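Local coordinates for protein DNA ligase (Alteromonas mediterranea, PDB 6GDR) that probably seals breaks in duplex DNA by ATP-dependent nucleotidyl transfer, holding AMP in a pocket of its catalytic domain while gripping the DNA, at residues Gln12-Tyr17 with Leu207-Gln212; Val88-Thr93 with Ser122-Lys127; Ala216-Leu221 with Leu237-Pro242. All blocks are in the same frame, centred on the assembly; numbering follows the deposited sequence.

Contact 1. Residues Gln12-Tyr17 with Leu207-Gln212. Unlike the reference sequence in segment 207-212: I208 (reference Leu). With AMP (adenosine monophosphate), chain G; nucleotides of chain A.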
# COMPACT_ATOMS: atom_id res chain seq x y z
N GLN D 12 0.46 9.09 10.10
CA GLN D 12 -0.90 8.59 10.24
C GLN D 12 -1.04 7.33 9.39
O GLN D 12 -0.99 7.39 8.16
CB GLN D 12 -1.92 9.65 9.82
CG GLN D 12 -3.37 9.22 10.00
CD GLN D 12 -4.35 10.31 9.63
OE1 GLN D 12 -4.06 11.17 8.79
NE2 GLN D 12 -5.52 10.30 10.27
N LEU D 13 -1.21 6.19 10.05
CA LEU D 13 -1.37 4.92 9.36
C LEU D 13 -2.85 4.65 9.09
O LEU D 13 -3.74 5.25 9.70
CB LEU D 13 -0.75 3.78 10.17
CG LEU D 13 0.69 4.00 10.63
CD1 LEU D 13 1.22 2.76 11.32
CD2 LEU D 13 1.60 4.39 9.47
N ALA D 14 -3.10 3.73 8.16
CA ALA D 14 -4.45 3.44 7.70
C ALA D 14 -4.98 2.20 8.41
O ALA D 14 -4.29 1.18 8.50
CB ALA D 14 -4.48 3.24 6.19
N LYS D 15 -6.22 2.28 8.89
CA LYS D 15 -6.89 1.15 9.53
C LYS D 15 -7.64 0.34 8.48
O LYS D 15 -8.18 0.90 7.52
CB LYS D 15 -7.86 1.64 10.61
CG LYS D 15 -8.59 0.52 11.37
CD LYS D 15 -10.02 0.91 11.72
CE LYS D 15 -10.08 1.70 13.01
NZ LYS D 15 -10.03 0.81 14.20
N GLN D 16 -7.67 -0.97 8.67
CA GLN D 16 -8.43 -1.84 7.78
C GLN D 16 -9.92 -1.55 7.91
O GLN D 16 -10.40 -1.02 8.91
CB GLN D 16 -8.14 -3.31 8.10
CG GLN D 16 -6.68 -3.69 7.92
CD GLN D 16 -6.38 -5.10 8.38
OE1 GLN D 16 -7.17 -5.71 9.10
NE2 GLN D 16 -5.24 -5.63 7.95
N TYR D 17 -10.66 -1.91 6.86
CA TYR D 17 -12.06 -1.52 6.76
C TYR D 17 -12.91 -2.20 7.83
O TYR D 17 -13.64 -1.54 8.57
CB TYR D 17 -12.60 -1.85 5.36
CG TYR D 17 -14.05 -1.48 5.16
CD1 TYR D 17 -14.47 -0.16 5.22
CD2 TYR D 17 -15.00 -2.46 4.91
CE1 TYR D 17 -15.80 0.18 5.04
CE2 TYR D 17 -16.33 -2.14 4.73
CZ TYR D 17 -16.72 -0.81 4.79
OH TYR D 17 -18.05 -0.48 4.61
N LEU D 207 -8.72 7.54 8.74
CA LEU D 207 -8.04 7.14 7.51
C LEU D 207 -8.14 5.62 7.40
O LEU D 207 -7.42 4.90 8.10
CB LEU D 207 -6.58 7.60 7.50
CG LEU D 207 -5.73 7.17 6.31
CD1 LEU D 207 -6.31 7.70 5.00
CD2 LEU D 207 -4.30 7.64 6.49
N ILE D 208 -9.01 5.14 6.52
CA ILE D 208 -9.33 3.72 6.43
C ILE D 208 -8.82 3.16 5.12
O ILE D 208 -8.72 3.86 4.10
CB ILE D 208 -10.85 3.49 6.59
CG1 ILE D 208 -11.27 3.79 8.04
CG2 ILE D 208 -11.24 2.06 6.23
CD1 ILE D 208 -12.63 4.41 8.16
N LYS D 209 -8.49 1.87 5.15
CA LYS D 209 -7.86 1.16 4.05
C LYS D 209 -8.78 0.03 3.60
O LYS D 209 -9.28 -0.73 4.43
CB LYS D 209 -6.50 0.61 4.50
CG LYS D 209 -5.77 -0.32 3.56
CD LYS D 209 -4.84 -1.23 4.34
CE LYS D 209 -3.92 -0.46 5.29
NZ LYS D 209 -3.10 -1.37 6.14
N VAL D 210 -9.00 -0.07 2.29
CA VAL D 210 -9.96 -1.02 1.74
C VAL D 210 -9.27 -1.80 0.62
O VAL D 210 -8.83 -1.21 -0.37
CB VAL D 210 -11.22 -0.33 1.20
CG1 VAL D 210 -12.33 -1.34 0.99
CG2 VAL D 210 -11.68 0.77 2.16
N LYS D 211 -9.18 -3.12 0.79
CA LYS D 211 -8.55 -4.00 -0.19
C LYS D 211 -9.34 -5.29 -0.28
O LYS D 211 -9.91 -5.76 0.72
CB LYS D 211 -7.09 -4.30 0.17
CG LYS D 211 -6.14 -3.13 0.02
CD LYS D 211 -4.88 -3.30 0.86
CE LYS D 211 -4.05 -4.50 0.43
NZ LYS D 211 -3.50 -4.35 -0.95
N GLN D 212 -9.38 -5.88 -1.47
CA GLN D 212 -10.01 -7.17 -1.67
C GLN D 212 -9.00 -8.30 -1.53
O GLN D 212 -7.78 -8.10 -1.65
CB GLN D 212 -10.67 -7.25 -3.05
CG GLN D 212 -11.98 -6.48 -3.16
CD GLN D 212 -12.74 -6.76 -4.45
OE1 GLN D 212 -13.87 -6.29 -4.61
NE2 GLN D 212 -12.15 -7.52 -5.36
P AMP G . -0.37 -0.07 3.73
O1P AMP G . -0.43 -0.01 2.22
O2P AMP G . -1.19 -1.12 4.45
O5' AMP G . -0.77 1.37 4.30
C5' AMP G . -1.31 2.35 3.41
C4' AMP G . -0.20 2.96 2.56
O4' AMP G . -0.66 3.14 1.22
C3' AMP G . 0.30 4.30 3.06
O3' AMP G . 1.64 4.17 3.55
C2' AMP G . 0.25 5.23 1.86
O2' AMP G . 1.51 5.86 1.63
C1' AMP G . -0.11 4.34 0.67
N9 AMP G . -1.08 4.92 -0.31
C8 AMP G . -1.06 4.59 -1.62
N7 AMP G . -2.04 5.24 -2.30
C5 AMP G . -2.70 6.00 -1.42
C6 AMP G . -3.84 6.94 -1.49
N6 AMP G . -4.47 7.18 -2.66
N1 AMP G . -4.24 7.55 -0.35
C2 AMP G . -3.62 7.31 0.83
N3 AMP G . -2.57 6.47 0.95
C4 AMP G . -2.07 5.80 -0.11
P DG A 5 -8.90 2.62 16.82
OP1 DG A 5 -9.64 3.86 16.50
OP2 DG A 5 -8.81 1.53 15.83
O5' DG A 5 -7.41 3.01 17.25
C5' DG A 5 -7.19 3.74 18.45
C4' DG A 5 -5.86 3.35 19.07
O4' DG A 5 -5.96 2.02 19.63
C3' DG A 5 -4.69 3.32 18.08
O3' DG A 5 -3.69 4.24 18.48
C2' DG A 5 -4.19 1.86 18.12
C1' DG A 5 -4.74 1.35 19.44
N9 DG A 5 -4.97 -0.09 19.49
C8 DG A 5 -5.62 -0.86 18.55
N7 DG A 5 -5.69 -2.12 18.87
C5 DG A 5 -5.06 -2.19 20.10
C6 DG A 5 -4.82 -3.30 20.95
O6 DG A 5 -5.14 -4.49 20.77
N1 DG A 5 -4.14 -2.94 22.10
C2 DG A 5 -3.74 -1.66 22.41
N2 DG A 5 -3.09 -1.49 23.57
N3 DG A 5 -3.95 -0.61 21.62
C4 DG A 5 -4.61 -0.95 20.49
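A parallel strand pair at one margin of a mixed sheet in the nucleotide-binding domain brings K15 and Q16 alongside I208 and K209, close to the phosphate of AMP. K15 brackets I208, giving one backbone hydrogen bond and accepting another. K15 N donates to L207 O at 3.0 Å with an N-H...O angle of 162°, and K209 N donates to K15 O at 2.6 Å with a more bent 147°. On the side of the sheet that carries K209, A14 CB rests 3.7 Å from K209 CB and so packs against the root of the lysine. The segment 207-212 holds the K-x-K pattern of K209 and K211, which matches motif V of the nucleotidyltransferase family, and K209 lines the AMP pocket. Its chain runs outward nearly extended until a single bend at chi3 (-51°), which takes CE past A14 O at 3.6 Å and lets NZ donate a hydrogen bond of 2.6 Å to AMP O2P. R50, L35, E73 and K34 supply further hydrogen bonds to the nucleotide. The L207 side chain packs on residues 12-14: its CG meets A14 CB at 4.1 Å, while CD2 lies 3.7 Å from Q12 O. I208 sits on the other side of the sheet. Its CG2, anti to the backbone N, approaches the edge of the Y17 ring near the ring plane, 4.0 Å from CD1. Y17 also touches L175 and V210 touches L179, which places helix 172-184 against this end of the pair.

Contact 2. Residues Val88-Thr93 with Ser122-Lys127. With nucleotides of chain A; nucleotides of chain B.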
# COMPACT_ATOMS: atom_id res chain seq x y z
N VAL D 88 12.79 3.76 -7.97
CA VAL D 88 12.83 4.70 -6.86
C VAL D 88 13.96 4.36 -5.89
O VAL D 88 14.67 5.25 -5.40
CB VAL D 88 11.47 4.74 -6.15
CG1 VAL D 88 11.54 5.55 -4.86
CG2 VAL D 88 10.41 5.32 -7.08
N LEU D 89 14.14 3.08 -5.57
CA LEU D 89 15.07 2.70 -4.52
C LEU D 89 16.51 2.61 -4.99
O LEU D 89 17.42 2.59 -4.15
CB LEU D 89 14.66 1.37 -3.90
CG LEU D 89 13.23 1.30 -3.34
CD1 LEU D 89 12.94 -0.10 -2.82
CD2 LEU D 89 13.01 2.33 -2.24
N SER D 90 16.75 2.56 -6.30
CA SER D 90 18.10 2.41 -6.81
C SER D 90 18.83 3.75 -6.81
O SER D 90 18.23 4.80 -7.09
CB SER D 90 18.07 1.84 -8.23
OG SER D 90 17.44 0.57 -8.24
N LYS D 91 20.12 3.71 -6.51
CA LYS D 91 20.93 4.92 -6.52
C LYS D 91 21.06 5.47 -7.93
O LYS D 91 21.03 4.73 -8.92
CB LYS D 91 22.32 4.65 -5.94
CG LYS D 91 22.33 4.29 -4.45
CD LYS D 91 21.64 5.35 -3.60
CE LYS D 91 21.91 5.15 -2.12
NZ LYS D 91 23.32 5.43 -1.76
N LEU D 92 21.20 6.79 -8.02
CA LEU D 92 21.23 7.49 -9.31
C LEU D 92 22.69 7.75 -9.69
O LEU D 92 23.25 8.82 -9.45
CB LEU D 92 20.43 8.79 -9.22
CG LEU D 92 20.39 9.66 -10.48
CD1 LEU D 92 19.88 8.88 -11.67
CD2 LEU D 92 19.53 10.89 -10.24
N THR D 93 23.30 6.74 -10.30
CA THR D 93 24.67 6.85 -10.79
C THR D 93 25.08 5.57 -11.51
O THR D 93 24.25 4.86 -12.06
CB THR D 93 25.67 7.14 -9.65
OG1 THR D 93 27.00 7.12 -10.17
CG2 THR D 93 25.53 6.11 -8.54
N SER D 122 19.83 6.40 -16.54
CA SER D 122 19.01 6.46 -15.33
C SER D 122 17.89 7.48 -15.47
O SER D 122 17.43 8.06 -14.48
CB SER D 122 19.86 6.78 -14.09
OG SER D 122 20.93 5.86 -13.95
N LYS D 123 17.45 7.72 -16.71
CA LYS D 123 16.32 8.60 -17.00
C LYS D 123 15.01 7.84 -16.87
O LYS D 123 14.01 8.19 -17.51
CB LYS D 123 16.47 9.19 -18.40
N ARG D 124 14.99 6.79 -16.05
CA ARG D 124 13.80 5.95 -15.89
C ARG D 124 12.69 6.67 -15.15
O ARG D 124 11.54 6.20 -15.18
CB ARG D 124 14.18 4.66 -15.16
CG ARG D 124 15.44 4.00 -15.70
CD ARG D 124 15.54 2.54 -15.28
NE ARG D 124 16.00 2.37 -13.91
CZ ARG D 124 16.09 1.19 -13.29
NH1 ARG D 124 16.52 1.13 -12.03
NH2 ARG D 124 15.75 0.08 -13.92
N TRP D 125 12.98 7.80 -14.50
CA TRP D 125 11.97 8.58 -13.79
C TRP D 125 11.06 9.35 -14.72
O TRP D 125 10.20 10.10 -14.23
CB TRP D 125 12.65 9.55 -12.83
CG TRP D 125 13.42 8.89 -11.73
CD1 TRP D 125 14.55 8.14 -11.85
CD2 TRP D 125 13.11 8.92 -10.33
NE1 TRP D 125 14.96 7.70 -10.61
CE2 TRP D 125 14.10 8.17 -9.66
CE3 TRP D 125 12.09 9.52 -9.57
CZ2 TRP D 125 14.10 7.99 -8.28
CZ3 TRP D 125 12.10 9.34 -8.20
CH2 TRP D 125 13.09 8.59 -7.57
N ALA D 126 11.21 9.20 -16.04
CA ALA D 126 10.44 10.02 -16.98
C ALA D 126 8.95 9.87 -16.75
O ALA D 126 8.21 10.86 -16.70
CB ALA D 126 10.81 9.65 -18.41
N LYS D 127 8.48 8.63 -16.59
CA LYS D 127 7.06 8.34 -16.44
C LYS D 127 6.66 8.10 -14.99
O LYS D 127 5.62 7.49 -14.73
CB LYS D 127 6.68 7.14 -17.31
CG LYS D 127 6.63 7.47 -18.80
CD LYS D 127 5.35 8.20 -19.18
CE LYS D 127 5.51 9.00 -20.47
NZ LYS D 127 5.97 10.39 -20.22
P DG A 17 21.54 -0.23 -6.38
OP1 DG A 17 21.41 1.20 -6.74
OP2 DG A 17 21.97 -1.22 -7.39
O5' DG A 17 22.50 -0.36 -5.11
C5' DG A 17 22.17 -1.27 -4.08
C4' DG A 17 23.31 -1.45 -3.10
O4' DG A 17 23.21 -2.78 -2.52
C3' DG A 17 24.70 -1.39 -3.70
O3' DG A 17 25.65 -0.98 -2.72
C2' DG A 17 24.91 -2.82 -4.17
C1' DG A 17 24.17 -3.64 -3.11
N9 DG A 17 23.48 -4.82 -3.63
C8 DG A 17 23.01 -5.03 -4.91
N7 DG A 17 22.44 -6.19 -5.08
C5 DG A 17 22.53 -6.79 -3.83
C6 DG A 17 22.08 -8.06 -3.40
O6 DG A 17 21.49 -8.93 -4.06
N1 DG A 17 22.37 -8.28 -2.05
C2 DG A 17 23.01 -7.38 -1.23
N2 DG A 17 23.20 -7.76 0.04
N3 DG A 17 23.44 -6.19 -1.62
C4 DG A 17 23.16 -5.96 -2.93
P DC A 16 16.63 -3.75 -9.01
OP1 DC A 16 16.58 -2.62 -9.96
OP2 DC A 16 17.13 -5.07 -9.45
O5' DC A 16 17.48 -3.29 -7.74
C5' DC A 16 16.94 -2.33 -6.84
C4' DC A 16 17.99 -1.87 -5.84
O4' DC A 16 18.05 -2.80 -4.73
C3' DC A 16 19.40 -1.79 -6.40
O3' DC A 16 20.11 -0.71 -5.80
C2' DC A 16 19.97 -3.15 -6.04
C1' DC A 16 19.33 -3.41 -4.68
N1 DC A 16 19.15 -4.86 -4.32
C2 DC A 16 19.44 -5.30 -3.03
O2 DC A 16 19.86 -4.49 -2.19
N3 DC A 16 19.26 -6.61 -2.72
C4 DC A 16 18.81 -7.46 -3.65
N4 DC A 16 18.65 -8.74 -3.30
C5 DC A 16 18.50 -7.03 -4.97
C6 DC A 16 18.68 -5.74 -5.26
P DC B 9 11.73 1.36 3.93
OP1 DC B 9 11.48 2.83 4.11
OP2 DC B 9 11.02 0.55 4.98
O5' DC B 9 11.32 0.88 2.49
C5' DC B 9 10.46 1.70 1.73
C4' DC B 9 10.15 0.99 0.41
O4' DC B 9 10.95 -0.00 0.21
C3' DC B 9 8.73 0.34 0.50
O3' DC B 9 7.82 1.22 0.11
C2' DC B 9 8.82 -0.86 -0.47
C1' DC B 9 10.06 -1.26 -0.35
N1 DC B 9 10.15 -2.33 0.55
C2 DC B 9 9.94 -3.69 0.09
O2 DC B 9 9.69 -3.90 -1.08
N3 DC B 9 10.02 -4.80 1.03
C4 DC B 9 10.31 -4.58 2.40
N4 DC B 9 10.39 -5.67 3.29
C5 DC B 9 10.52 -3.20 2.88
C6 DC B 9 10.44 -2.09 1.94
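With CG of W125 anti to its carbonyl carbon (chi1 -65°) and the indole swung round by a chi2 of 67°, the six-membered ring meets the end of helix 81-89: CZ2 lies 3.8 Å from V88 CA, and CH2 is 4.3 Å from V88 CG2. L92 holds CG anti to its backbone N (chi1 178°) and brings CD1 to 3.2 Å from S122 CB, closer than normal contact and so doubtful in detail. The indole, carried by the loop that leads to strand 129-134, also touches I87 of the helix and I55, A57 and P58, and F61 meets it edge-to-face. R124 comes in beside S90, whose OG lies in the guanidinium plane at its edge, 3.9 Å from NH1; that hydroxyl is hydrogen-bonded to S86 O. OP1 of DC16 of chain A also lies at the guanidinium edge, near its plane. Facing the DNA, K91 N donates to OP1 of DG17 of chain A at 2.8 Å, and L89 CD1 is 3.6 Å from O4' of DC9 of chain B. The direct contacts between the segments are mainly van der Waals, W125 on V88 foremost, whereas a main-chain N-H on a phosphate is consistent with contact to the DNA backbone rather than the bases.

Contact 3. Residues Ala216-Leu221 with Leu237-Pro242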
# COMPACT_ATOMS: atom_id res chain seq x y z
N ALA D 216 -7.65 -19.63 -1.83
CA ALA D 216 -7.10 -20.61 -2.75
C ALA D 216 -6.48 -21.73 -1.93
O ALA D 216 -6.17 -21.56 -0.74
CB ALA D 216 -6.07 -20.00 -3.69
N GLU D 217 -6.29 -22.88 -2.57
CA GLU D 217 -5.71 -24.05 -1.93
C GLU D 217 -4.34 -24.35 -2.51
O GLU D 217 -4.04 -24.01 -3.66
CB GLU D 217 -6.63 -25.27 -2.09
CG GLU D 217 -7.92 -25.19 -1.30
CD GLU D 217 -8.70 -26.49 -1.33
OE1 GLU D 217 -8.54 -27.26 -2.30
OE2 GLU D 217 -9.47 -26.74 -0.37
N ALA D 218 -3.51 -25.00 -1.70
CA ALA D 218 -2.18 -25.41 -2.13
C ALA D 218 -1.74 -26.60 -1.29
O ALA D 218 -2.14 -26.74 -0.13
CB ALA D 218 -1.17 -24.27 -2.00
N LYS D 219 -0.90 -27.45 -1.89
CA LYS D 219 -0.39 -28.64 -1.22
C LYS D 219 0.98 -28.33 -0.62
O LYS D 219 1.87 -27.84 -1.31
CB LYS D 219 -0.27 -29.80 -2.21
CG LYS D 219 0.31 -31.08 -1.61
CD LYS D 219 0.28 -32.24 -2.59
CE LYS D 219 1.08 -31.94 -3.85
NZ LYS D 219 1.20 -33.12 -4.74
N VAL D 220 1.12 -28.61 0.68
CA VAL D 220 2.39 -28.37 1.36
C VAL D 220 3.42 -29.38 0.88
O VAL D 220 3.17 -30.59 0.84
CB VAL D 220 2.20 -28.45 2.89
CG1 VAL D 220 1.51 -29.74 3.30
CG2 VAL D 220 3.55 -28.30 3.60
N LEU D 221 4.60 -28.88 0.50
CA LEU D 221 5.67 -29.71 -0.03
C LEU D 221 6.83 -29.92 0.94
O LEU D 221 7.56 -30.90 0.79
CB LEU D 221 6.23 -29.11 -1.32
CG LEU D 221 5.23 -28.82 -2.45
CD1 LEU D 221 5.96 -28.27 -3.66
CD2 LEU D 221 4.45 -30.07 -2.82
N LEU D 237 5.97 -22.87 5.21
CA LEU D 237 5.64 -24.09 4.47
C LEU D 237 5.80 -23.82 2.98
O LEU D 237 5.28 -22.82 2.47
CB LEU D 237 4.21 -24.54 4.76
CG LEU D 237 3.83 -24.75 6.23
CD1 LEU D 237 2.34 -25.05 6.34
CD2 LEU D 237 4.65 -25.87 6.85
N LEU D 238 6.51 -24.71 2.29
CA LEU D 238 6.64 -24.62 0.84
C LEU D 238 5.41 -25.27 0.22
O LEU D 238 5.35 -26.49 0.07
CB LEU D 238 7.92 -25.28 0.36
CG LEU D 238 8.12 -25.28 -1.16
CD1 LEU D 238 8.17 -23.86 -1.71
CD2 LEU D 238 9.39 -26.04 -1.54
N VAL D 239 4.43 -24.45 -0.14
CA VAL D 239 3.18 -24.94 -0.70
C VAL D 239 3.23 -24.79 -2.21
O VAL D 239 4.11 -24.14 -2.77
CB VAL D 239 1.96 -24.20 -0.10
CG1 VAL D 239 1.92 -24.37 1.41
CG2 VAL D 239 1.98 -22.72 -0.47
N GLU D 240 2.27 -25.42 -2.89
CA GLU D 240 2.20 -25.37 -4.35
C GLU D 240 0.74 -25.38 -4.76
O GLU D 240 -0.04 -26.19 -4.26
CB GLU D 240 2.95 -26.54 -4.98
CG GLU D 240 2.74 -26.68 -6.48
CD GLU D 240 3.66 -27.71 -7.10
OE1 GLU D 240 4.86 -27.41 -7.27
OE2 GLU D 240 3.18 -28.82 -7.42
N THR D 241 0.38 -24.48 -5.67
CA THR D 241 -0.99 -24.38 -6.13
C THR D 241 -1.26 -25.42 -7.22
O THR D 241 -0.33 -25.90 -7.87
CB THR D 241 -1.28 -22.98 -6.66
OG1 THR D 241 -0.51 -22.75 -7.85
CG2 THR D 241 -0.94 -21.93 -5.62
N PRO D 242 -2.53 -25.78 -7.43
CA PRO D 242 -2.84 -26.74 -8.50
C PRO D 242 -2.29 -26.33 -9.85
O PRO D 242 -1.97 -27.20 -10.68
CB PRO D 242 -4.37 -26.78 -8.50
CG PRO D 242 -4.75 -26.40 -7.11
CD PRO D 242 -3.73 -25.41 -6.66
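A218 and V239 meet at the apolar centre, with CB to CB at 3.7 Å, and V220 prolongs this patch by laying CG2 against L237 CB at 4.0 Å, the two side chains crossing at a slant. V220 takes a chi1 of 52°, which keeps CG2 anti to the backbone N and directed to L237, while CG1 accepts the hindered place between N and the carbonyl carbon. F247 covers V239 and F253 covers L237, so the patch belongs to the interior of the domain. The two segments are arms of the beta hairpin formed by strands 214-225 and 234-240 in the OB-like domain. The axes of the short segments 216-221 and 237-240 make an angle of 128°, far from straight antiparallel, as suits the strongly coiled sheet of an OB barrel; strand 267-272 pairs along the other margin of 214-225, and 246-249 along that of 234-240. Between the arms, K219 N donates to E240 O at 2.8 Å, and the return bond from E240 N to K219 O, 2.9 Å, is weak because its N-H...O angle is only 127°. L221 N donates to L238 O, modelled at 2.5 Å, so short that its exact length is doubtful. On the reverse side of the hairpin, L221 CD1 lies 3.7 Å from E240 CB, its methyl touching the aliphatic part of the glutamate. K219 NZ stands 5.4 Å from E240 OE2, so the opposite charges may attract across the strands without touching. Past E240, P242 CD lies 3.3 Å from E217 O, next to T241, whose OG1 is hydrogen-bonded to V245 N.

Contact 1 is the one that reaches AMP, through K209. Contact 2 falls within the chain span that contact 1 closes and in the same ligase domain, yet their centres are about 30 Å apart and their nearest atoms about 16 Å; the side chain of V88 is about 12 Å from AMP. Contact 3 lies in the OB-like domain, its centre about 29 Å from that of contact 1 and about 37 Å from that of contact 2. Strand 207-210 is followed directly by strand 214-225, so the chain passes from the pocket lysine into the hairpin. Contacts 1 and 2 touch the DNA, and the nearest atom of contact 3 is about 6 Å from it.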